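Local coordinates for CPXV018 protein (Cowpox virus, PDB 4PDC) that probably acts as a secreted, MHC class I-like decoy ligand that binds the natural killer cell receptor NKG2D, at residues E[31-35]-E[36-40]; E[40-43]-E[44-47]; E[59-62]-E[63-66]; E[133-136]-E[137-141]. The protein carries 2 engineered substitutions. All blocks are in the same frame, centred on the assembly; numbering follows the deposited sequence.

In the fold
From the N terminus, contact 1 (31-35 with 36-40) is met first and closes the hairpin at one border of the antiparallel sheet. Contact 2 (40-43 with 44-47) begins on Pro40, where contact 1 ends, and turns the chain in the loop leading to helix 51-64. Contact 3 (59-62 with 63-66) lies late in that helix, its Phe59 and Phe63 resting on the hairpin's Phe33. Far along the sequence, contact 4 (133-136 with 137-141) sits in helix 131-146 and returns to contact 2 through Leu141 and Met45. None nests within or crosses another; tertiary packing joins hairpin, loop and both helices over the sheet.

Contact 1 of 4, residues E[31-35]-E[36-40]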
# COMPACT_ATOMS: atom_id res chain seq x y z
N ILE E 31 -2.91 -19.12 11.19
CA ILE E 31 -2.33 -19.37 9.87
C ILE E 31 -0.85 -19.72 10.03
O ILE E 31 -0.19 -19.24 10.95
CB ILE E 31 -2.47 -18.14 8.94
CG1 ILE E 31 -3.94 -17.77 8.74
CG2 ILE E 31 -1.82 -18.40 7.59
CD1 ILE E 31 -4.12 -16.38 8.15
N THR E 32 -0.34 -20.57 9.14
CA THR E 32 1.09 -20.85 9.11
C THR E 32 1.55 -20.99 7.67
O THR E 32 0.78 -21.34 6.78
CB THR E 32 1.44 -22.12 9.92
OG1 THR E 32 2.86 -22.22 10.06
CG2 THR E 32 0.91 -23.38 9.24
N PHE E 33 2.84 -20.72 7.46
CA PHE E 33 3.44 -20.66 6.13
C PHE E 33 4.82 -21.30 6.24
O PHE E 33 5.59 -20.93 7.12
CB PHE E 33 3.51 -19.21 5.65
CG PHE E 33 4.25 -19.02 4.35
CD1 PHE E 33 3.63 -19.29 3.14
CD2 PHE E 33 5.55 -18.55 4.34
CE1 PHE E 33 4.31 -19.11 1.94
CE2 PHE E 33 6.23 -18.36 3.15
CZ PHE E 33 5.61 -18.64 1.95
N ASP E 34 5.13 -22.25 5.36
CA ASP E 34 6.36 -23.04 5.48
C ASP E 34 7.43 -22.65 4.46
O ASP E 34 8.41 -23.38 4.27
CB ASP E 34 6.05 -24.54 5.34
CG ASP E 34 5.46 -24.91 3.98
OD1 ASP E 34 5.62 -24.14 3.01
OD2 ASP E 34 4.83 -25.99 3.89
N GLY E 35 7.25 -21.51 3.81
CA GLY E 35 8.17 -21.05 2.79
C GLY E 35 7.61 -21.27 1.40
O GLY E 35 7.97 -20.56 0.46
N LYS E 36 6.73 -22.26 1.27
CA LYS E 36 6.11 -22.60 -0.00
C LYS E 36 4.60 -22.45 0.07
O LYS E 36 4.01 -21.68 -0.69
CB LYS E 36 6.47 -24.04 -0.40
CG LYS E 36 5.80 -24.53 -1.68
CD LYS E 36 6.11 -25.99 -1.95
CE LYS E 36 5.37 -26.49 -3.18
NZ LYS E 36 5.47 -27.97 -3.33
N ASP E 37 3.98 -23.19 0.98
CA ASP E 37 2.53 -23.23 1.09
C ASP E 37 2.03 -22.54 2.35
O ASP E 37 2.72 -22.51 3.37
CB ASP E 37 2.04 -24.68 1.06
CG ASP E 37 2.36 -25.38 -0.25
OD1 ASP E 37 1.66 -25.12 -1.25
OD2 ASP E 37 3.31 -26.19 -0.27
N ILE E 38 0.83 -21.99 2.26
CA ILE E 38 0.16 -21.39 3.40
C ILE E 38 -1.00 -22.29 3.76
O ILE E 38 -1.55 -22.98 2.90
CB ILE E 38 -0.32 -19.96 3.09
CG1 ILE E 38 -0.68 -19.22 4.38
CG2 ILE E 38 -1.51 -19.98 2.13
CD1 ILE E 38 -0.72 -17.72 4.22
N ARG E 39 -1.39 -22.30 5.03
CA ARG E 39 -2.51 -23.13 5.45
C ARG E 39 -3.18 -22.62 6.71
O ARG E 39 -2.53 -22.05 7.59
CB ARG E 39 -2.04 -24.57 5.66
CG ARG E 39 -1.09 -24.76 6.83
CD ARG E 39 -0.62 -26.21 6.92
NE ARG E 39 0.14 -26.45 8.15
CZ ARG E 39 -0.39 -26.87 9.30
NH1 ARG E 39 -1.70 -27.10 9.40
NH2 ARG E 39 0.39 -27.06 10.35
N PRO E 40 -4.50 -22.83 6.82
CA PRO E 40 -5.20 -22.47 8.05
C PRO E 40 -4.87 -23.46 9.17
O PRO E 40 -4.61 -24.63 8.89
CB PRO E 40 -6.68 -22.55 7.66
CG PRO E 40 -6.71 -23.56 6.56
CD PRO E 40 -5.42 -23.41 5.81
O HOH W 1 4.18 -27.26 1.84
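Thr32 and Arg39 face each other as the hydrogen-bonded pair of an antiparallel beta hairpin that brings strand 38-40 in at one border of the sheet. Thr32 N donates to Arg39 O at 3.1 Å, and the return bond from Arg39 N to Thr32 O is shorter. Their side chains run alongside each other, pointing the same way. A chi1 of -169° puts Thr32 CG2 between the backbone N and the carbonyl carbon, turned to the arginine, and this methyl lies over one face of the guanidinium, 3.3 Å from Arg39 NE. The hydroxyl OG1 is hydrogen-bonded to Asp22 OD1 on the next strand. On the other face of the sheet, towards helix 51-64, Ile31 CG2 packs against Ile38 CG1 at 3.5 Å, and Phe33 CD1 rests near Ile38 CB at 4.0 Å. Tyr55 of the helix touches both isoleucines.

The connecting turn is ordered by Asp34. Its backbone N bonds to Asp37 O, while chi1 of 62° sets the carboxylate back over the turn. There OD1 takes two amide donors: Lys36 N, 2.8 Å away and nearly in line with the C-O bond, which makes an Asx turn, and Asp37 N from the syn side but tilted out of the carboxylate plane. The positive phi of Gly35, 103°, suits a glycine. Gly35 N lies over one face of the Phe33 ring, toward its rim. A water donating to both Asp34 OD2 and Asp37 OD2, oxygens 4.4 Å apart, probably eases the repulsion between the carboxylates.

Contact 2 of 4, residues E[40-43]-E[44-47]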
# COMPACT_ATOMS: atom_id res chain seq x y z
N PRO E 40 -4.50 -22.83 6.82
CA PRO E 40 -5.20 -22.47 8.05
C PRO E 40 -4.87 -23.46 9.17
O PRO E 40 -4.61 -24.63 8.89
CB PRO E 40 -6.68 -22.55 7.66
CG PRO E 40 -6.71 -23.56 6.56
CD PRO E 40 -5.42 -23.41 5.81
N THR E 41 -4.86 -22.98 10.41
CA THR E 41 -4.58 -23.83 11.57
C THR E 41 -5.67 -23.66 12.62
O THR E 41 -5.49 -23.98 13.79
CB THR E 41 -3.21 -23.51 12.21
OG1 THR E 41 -3.20 -22.16 12.70
CG2 THR E 41 -2.09 -23.68 11.18
N ILE E 42 -6.81 -23.14 12.18
CA ILE E 42 -7.97 -22.96 13.04
C ILE E 42 -9.20 -23.16 12.15
O ILE E 42 -9.18 -22.79 10.98
CB ILE E 42 -7.97 -21.55 13.70
CG1 ILE E 42 -8.97 -21.48 14.85
CG2 ILE E 42 -8.25 -20.47 12.67
CD1 ILE E 42 -8.59 -22.31 16.05
N PRO E 43 -10.26 -23.79 12.68
CA PRO E 43 -11.42 -24.09 11.83
C PRO E 43 -12.01 -22.89 11.08
O PRO E 43 -12.40 -23.04 9.92
CB PRO E 43 -12.44 -24.65 12.82
CG PRO E 43 -11.61 -25.31 13.86
CD PRO E 43 -10.38 -24.45 14.00
N PHE E 44 -12.08 -21.72 11.71
CA PHE E 44 -12.78 -20.59 11.08
C PHE E 44 -12.00 -20.01 9.90
O PHE E 44 -12.52 -19.17 9.18
CB PHE E 44 -13.10 -19.50 12.12
CG PHE E 44 -11.93 -18.64 12.52
CD1 PHE E 44 -11.51 -17.59 11.72
CD2 PHE E 44 -11.28 -18.85 13.73
CE1 PHE E 44 -10.45 -16.79 12.10
CE2 PHE E 44 -10.22 -18.05 14.11
CZ PHE E 44 -9.80 -17.01 13.29
N MET E 45 -10.77 -20.48 9.69
CA MET E 45 -9.97 -20.03 8.55
C MET E 45 -10.05 -20.98 7.36
O MET E 45 -9.58 -20.67 6.27
CB MET E 45 -8.50 -19.88 8.98
CG MET E 45 -8.23 -18.64 9.83
SD MET E 45 -8.77 -17.10 9.07
CE MET E 45 -7.93 -17.15 7.49
N ILE E 46 -10.66 -22.15 7.56
CA ILE E 46 -10.81 -23.11 6.47
C ILE E 46 -11.73 -22.54 5.39
O ILE E 46 -12.82 -22.07 5.68
CB ILE E 46 -11.34 -24.45 6.99
CG1 ILE E 46 -10.24 -25.16 7.78
CG2 ILE E 46 -11.81 -25.34 5.82
CD1 ILE E 46 -10.67 -26.43 8.48
N GLY E 47 -11.26 -22.59 4.15
CA GLY E 47 -12.04 -22.12 3.02
C GLY E 47 -11.89 -20.63 2.76
O GLY E 47 -12.47 -20.10 1.80
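Pro40, the last residue of the hairpin, packs against Met45 across a short 3-10 turn that redirects the chain before helix 51-64. Its CB is only 3.5 Å from Met45 CB, closer than carbons usually come, and its CG lies by Ile46 CG1, the two side chains crossing at about a right angle. A backbone bond between Thr41 and Ile30 places the loop beside strand 29-33. Ile42 meets both Phe44 and Met45. With CG1 anti to the backbone N (chi1 -166°), its CG2 branch is directed into the turn, over one face of the Phe44 ring in a CH-pi contact, 3.7 Å from the centroid and 24° off the normal. The same methyl presses on Met45 CG at 3.4 Å, another tight pair. Ile42 O accepts from Met45 N at 3.1 Å, the donor standing above the carbonyl plane. Pro43 repeats this i to i+3 pattern one residue on. Beyond the turn, the Phe44 ring touches Lys144 and Met145 of helix 131-146, and Met45 reaches Leu141 there. The second bond of the turn, Ile46 N to Pro43 O, also measures 3.1 Å, its donor 58° out of the carbonyl plane.

Contact 3 of 4, residues E[59-62]-E[63-66]; sequences FSEF and FSLF
Phe63 meets the preceding helical turn with both its ring and its backbone. Its CB lies 3.7 Å from Phe62 C, and chi1 of -69° places CG anti to the carbonyl carbon, swinging the ring back towards the start of the helix. The ring thereby reaches the backbone: CD2 comes within 3.2 Å of Phe59 O, and CE2 lies farther from the same oxygen. Over one face, Phe62 CD2 stands above the ring centre, 4.0 Å from Phe63 CD1 and nearly as close to CE1 and the tip atom CZ. The edge of Phe62, whose chi1 of 176° takes CG anti to the backbone N, points at that face, with centroids 5.2 Å apart and planes at 85°, a T-shaped pair. Phe63 N is held only by weak bonds to Phe59 O and Ser60 O, whereas Ser64 N to Ser60 O (3.0 Å) and Leu65 N to Glu61 O (2.9 Å) are firmer. Outside, Phe62 stacks on Phe8 and makes a cation-pi contact with Arg124, while Phe63 touches Val21 and Leu10. Aromatic side chains on one side of an amphipathic helix, laid over an antiparallel sheet, fit the platform of an MHC class I-like fold.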
# COMPACT_ATOMS: atom_id res chain seq x y z
N PHE E 59 4.02 -12.98 2.26
CA PHE E 59 5.02 -13.76 2.97
C PHE E 59 6.13 -14.21 2.02
O PHE E 59 7.31 -14.08 2.33
CB PHE E 59 4.38 -14.96 3.67
CG PHE E 59 3.43 -14.59 4.78
CD1 PHE E 59 3.27 -13.27 5.19
CD2 PHE E 59 2.68 -15.57 5.42
CE1 PHE E 59 2.39 -12.93 6.20
CE2 PHE E 59 1.80 -15.24 6.44
CZ PHE E 59 1.66 -13.92 6.83
N SER E 60 5.76 -14.74 0.86
CA SER E 60 6.75 -15.20 -0.12
C SER E 60 7.67 -14.05 -0.53
O SER E 60 8.89 -14.20 -0.57
CB SER E 60 6.07 -15.80 -1.35
OG SER E 60 5.31 -16.94 -1.00
N GLU E 61 7.07 -12.90 -0.82
CA GLU E 61 7.84 -11.72 -1.21
C GLU E 61 8.73 -11.21 -0.08
O GLU E 61 9.84 -10.74 -0.33
CB GLU E 61 6.89 -10.61 -1.67
CG GLU E 61 6.12 -10.93 -2.95
CD GLU E 61 6.99 -10.92 -4.19
OE1 GLU E 61 8.17 -10.53 -4.10
OE2 GLU E 61 6.48 -11.30 -5.27
N PHE E 62 8.25 -11.31 1.16
CA PHE E 62 9.05 -10.90 2.32
C PHE E 62 10.41 -11.58 2.31
O PHE E 62 11.44 -10.94 2.57
CB PHE E 62 8.31 -11.23 3.63
CG PHE E 62 9.11 -10.92 4.87
CD1 PHE E 62 9.01 -9.68 5.48
CD2 PHE E 62 9.95 -11.87 5.43
CE1 PHE E 62 9.74 -9.39 6.62
CE2 PHE E 62 10.68 -11.59 6.57
CZ PHE E 62 10.58 -10.35 7.16
N PHE E 63 10.43 -12.87 2.02
CA PHE E 63 11.67 -13.63 2.02
C PHE E 63 12.46 -13.45 0.72
O PHE E 63 13.68 -13.34 0.75
CB PHE E 63 11.38 -15.12 2.25
CG PHE E 63 10.90 -15.42 3.64
CD1 PHE E 63 11.78 -15.39 4.71
CD2 PHE E 63 9.58 -15.75 3.88
CE1 PHE E 63 11.35 -15.67 5.99
CE2 PHE E 63 9.14 -16.03 5.15
CZ PHE E 63 10.03 -15.99 6.21
N SER E 64 11.77 -13.42 -0.41
CA SER E 64 12.45 -13.37 -1.70
C SER E 64 13.05 -11.99 -1.96
O SER E 64 13.93 -11.84 -2.80
CB SER E 64 11.49 -13.75 -2.83
OG SER E 64 10.46 -12.80 -2.98
N LEU E 65 12.57 -10.98 -1.24
CA LEU E 65 13.12 -9.63 -1.33
C LEU E 65 14.32 -9.42 -0.41
O LEU E 65 15.04 -8.43 -0.53
CB LEU E 65 12.04 -8.59 -0.99
CG LEU E 65 10.92 -8.39 -2.01
CD1 LEU E 65 9.80 -7.57 -1.40
CD2 LEU E 65 11.44 -7.73 -3.27
N PHE E 66 14.53 -10.35 0.52
CA PHE E 66 15.66 -10.24 1.44
C PHE E 66 16.93 -10.70 0.75
O PHE E 66 17.05 -11.85 0.35
CB PHE E 66 15.41 -11.07 2.71
CG PHE E 66 16.53 -10.97 3.72
CD1 PHE E 66 16.95 -9.73 4.19
CD2 PHE E 66 17.14 -12.11 4.20
CE1 PHE E 66 17.97 -9.64 5.12
CE2 PHE E 66 18.16 -12.02 5.14
CZ PHE E 66 18.58 -10.79 5.59

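Contact 4 of 4, residues E[133-136]-E[137-141]; sequences DCIM and HLRSL
Met136 and Ser140 owe their contact to a serine chi1 of -55°, which holds OG beside its own backbone N and swings it back one turn of the alpha helix. OG reaches Met136 O at 2.8 Å, and Ser140 N donates to the same carbonyl at 3.0 Å. The two donors approach from opposite faces of the carbonyl plane, so one oxygen is gripped twice and the buried hydroxyl is satisfied within the helix. Bends at chi2 and chi3 (-64° and -76°) fold Met136 along Arg139, both side chains pointing the same way, with SD 4.0 Å from Arg139 NH1. The regular i to i+4 ladder continues through Leu138 N to Cys134 O and Arg139 N to Ile135 O.

Each side of this helix has its own neighbours. Cys134 is joined to Cys84 by a disulfide, linking the helix to strand 75-87. Met136, His137, Arg139 and Ser140 pack on the chain of another protein, to which Asp133 OD1 also hydrogen-bonds through an aromatic side chain, consistent with a receptor-binding surface. His137 ND1 is hydrogen-bonded to Tyr55 OH, which helps fix the rotation of the ring, and the ring pairs edge-to-face with Phe51. The backbone His137 N bonds to Asp133 O; separately, the ring atom CD2 of His137 lies 3.1 Å from that same Asp133 O.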
# COMPACT_ATOMS: atom_id res chain seq x y z
N ASP E 133 -3.78 -1.54 7.50
CA ASP E 133 -4.22 -2.82 6.93
C ASP E 133 -4.28 -3.90 8.01
O ASP E 133 -5.25 -4.66 8.08
CB ASP E 133 -3.29 -3.27 5.80
CG ASP E 133 -3.25 -2.29 4.64
OD1 ASP E 133 -4.26 -1.60 4.40
OD2 ASP E 133 -2.20 -2.23 3.96
N CYS E 134 -3.25 -3.97 8.84
CA CYS E 134 -3.18 -4.99 9.89
C CYS E 134 -4.36 -4.86 10.85
O CYS E 134 -4.94 -5.87 11.26
CB CYS E 134 -1.86 -4.88 10.65
SG CYS E 134 -1.66 -6.07 11.99
N ILE E 135 -4.72 -3.63 11.18
CA ILE E 135 -5.84 -3.38 12.08
C ILE E 135 -7.16 -3.78 11.42
O ILE E 135 -8.04 -4.36 12.07
CB ILE E 135 -5.91 -1.89 12.49
CG1 ILE E 135 -4.67 -1.49 13.30
CG2 ILE E 135 -7.19 -1.59 13.28
CD1 ILE E 135 -4.59 -2.09 14.69
N MET E 136 -7.31 -3.47 10.14
CA MET E 136 -8.54 -3.80 9.43
C MET E 136 -8.65 -5.31 9.22
O MET E 136 -9.75 -5.87 9.31
CB MET E 136 -8.61 -3.05 8.10
CG MET E 136 -8.74 -1.55 8.27
SD MET E 136 -10.28 -1.07 9.08
CE MET E 136 -11.43 -1.27 7.73
N HIS E 137 -7.53 -5.97 8.96
CA HIS E 137 -7.52 -7.43 8.89
C HIS E 137 -7.88 -8.03 10.24
O HIS E 137 -8.66 -8.97 10.33
CB HIS E 137 -6.15 -7.96 8.44
CG HIS E 137 -5.86 -7.76 6.99
ND1 HIS E 137 -5.06 -8.62 6.26
CD2 HIS E 137 -6.26 -6.79 6.12
CE1 HIS E 137 -4.98 -8.19 5.02
NE2 HIS E 137 -5.70 -7.09 4.90
N LEU E 138 -7.29 -7.47 11.30
CA LEU E 138 -7.55 -7.92 12.66
C LEU E 138 -9.04 -7.88 12.98
O LEU E 138 -9.61 -8.86 13.46
CB LEU E 138 -6.76 -7.06 13.66
CG LEU E 138 -7.12 -7.20 15.14
CD1 LEU E 138 -7.02 -8.64 15.61
CD2 LEU E 138 -6.23 -6.29 15.98
N ARG E 139 -9.68 -6.75 12.70
CA ARG E 139 -11.10 -6.60 12.97
C ARG E 139 -11.93 -7.57 12.12
O ARG E 139 -12.91 -8.14 12.59
CB ARG E 139 -11.52 -5.15 12.72
CG ARG E 139 -10.92 -4.18 13.73
CD ARG E 139 -11.26 -2.74 13.39
NE ARG E 139 -12.68 -2.46 13.51
CZ ARG E 139 -13.29 -1.41 12.98
NH1 ARG E 139 -12.60 -0.52 12.29
NH2 ARG E 139 -14.60 -1.25 13.14
N SER E 140 -11.53 -7.77 10.87
CA SER E 140 -12.23 -8.69 10.00
C SER E 140 -12.06 -10.14 10.47
O SER E 140 -12.98 -10.95 10.37
CB SER E 140 -11.74 -8.55 8.55
OG SER E 140 -11.86 -7.21 8.11
N LEU E 141 -10.88 -10.45 11.01
CA LEU E 141 -10.60 -11.81 11.47
C LEU E 141 -11.30 -12.09 12.80
O LEU E 141 -11.74 -13.21 13.05
CB LEU E 141 -9.10 -12.04 11.60
CG LEU E 141 -8.32 -12.12 10.28
CD1 LEU E 141 -6.83 -12.04 10.54
CD2 LEU E 141 -8.67 -13.39 9.51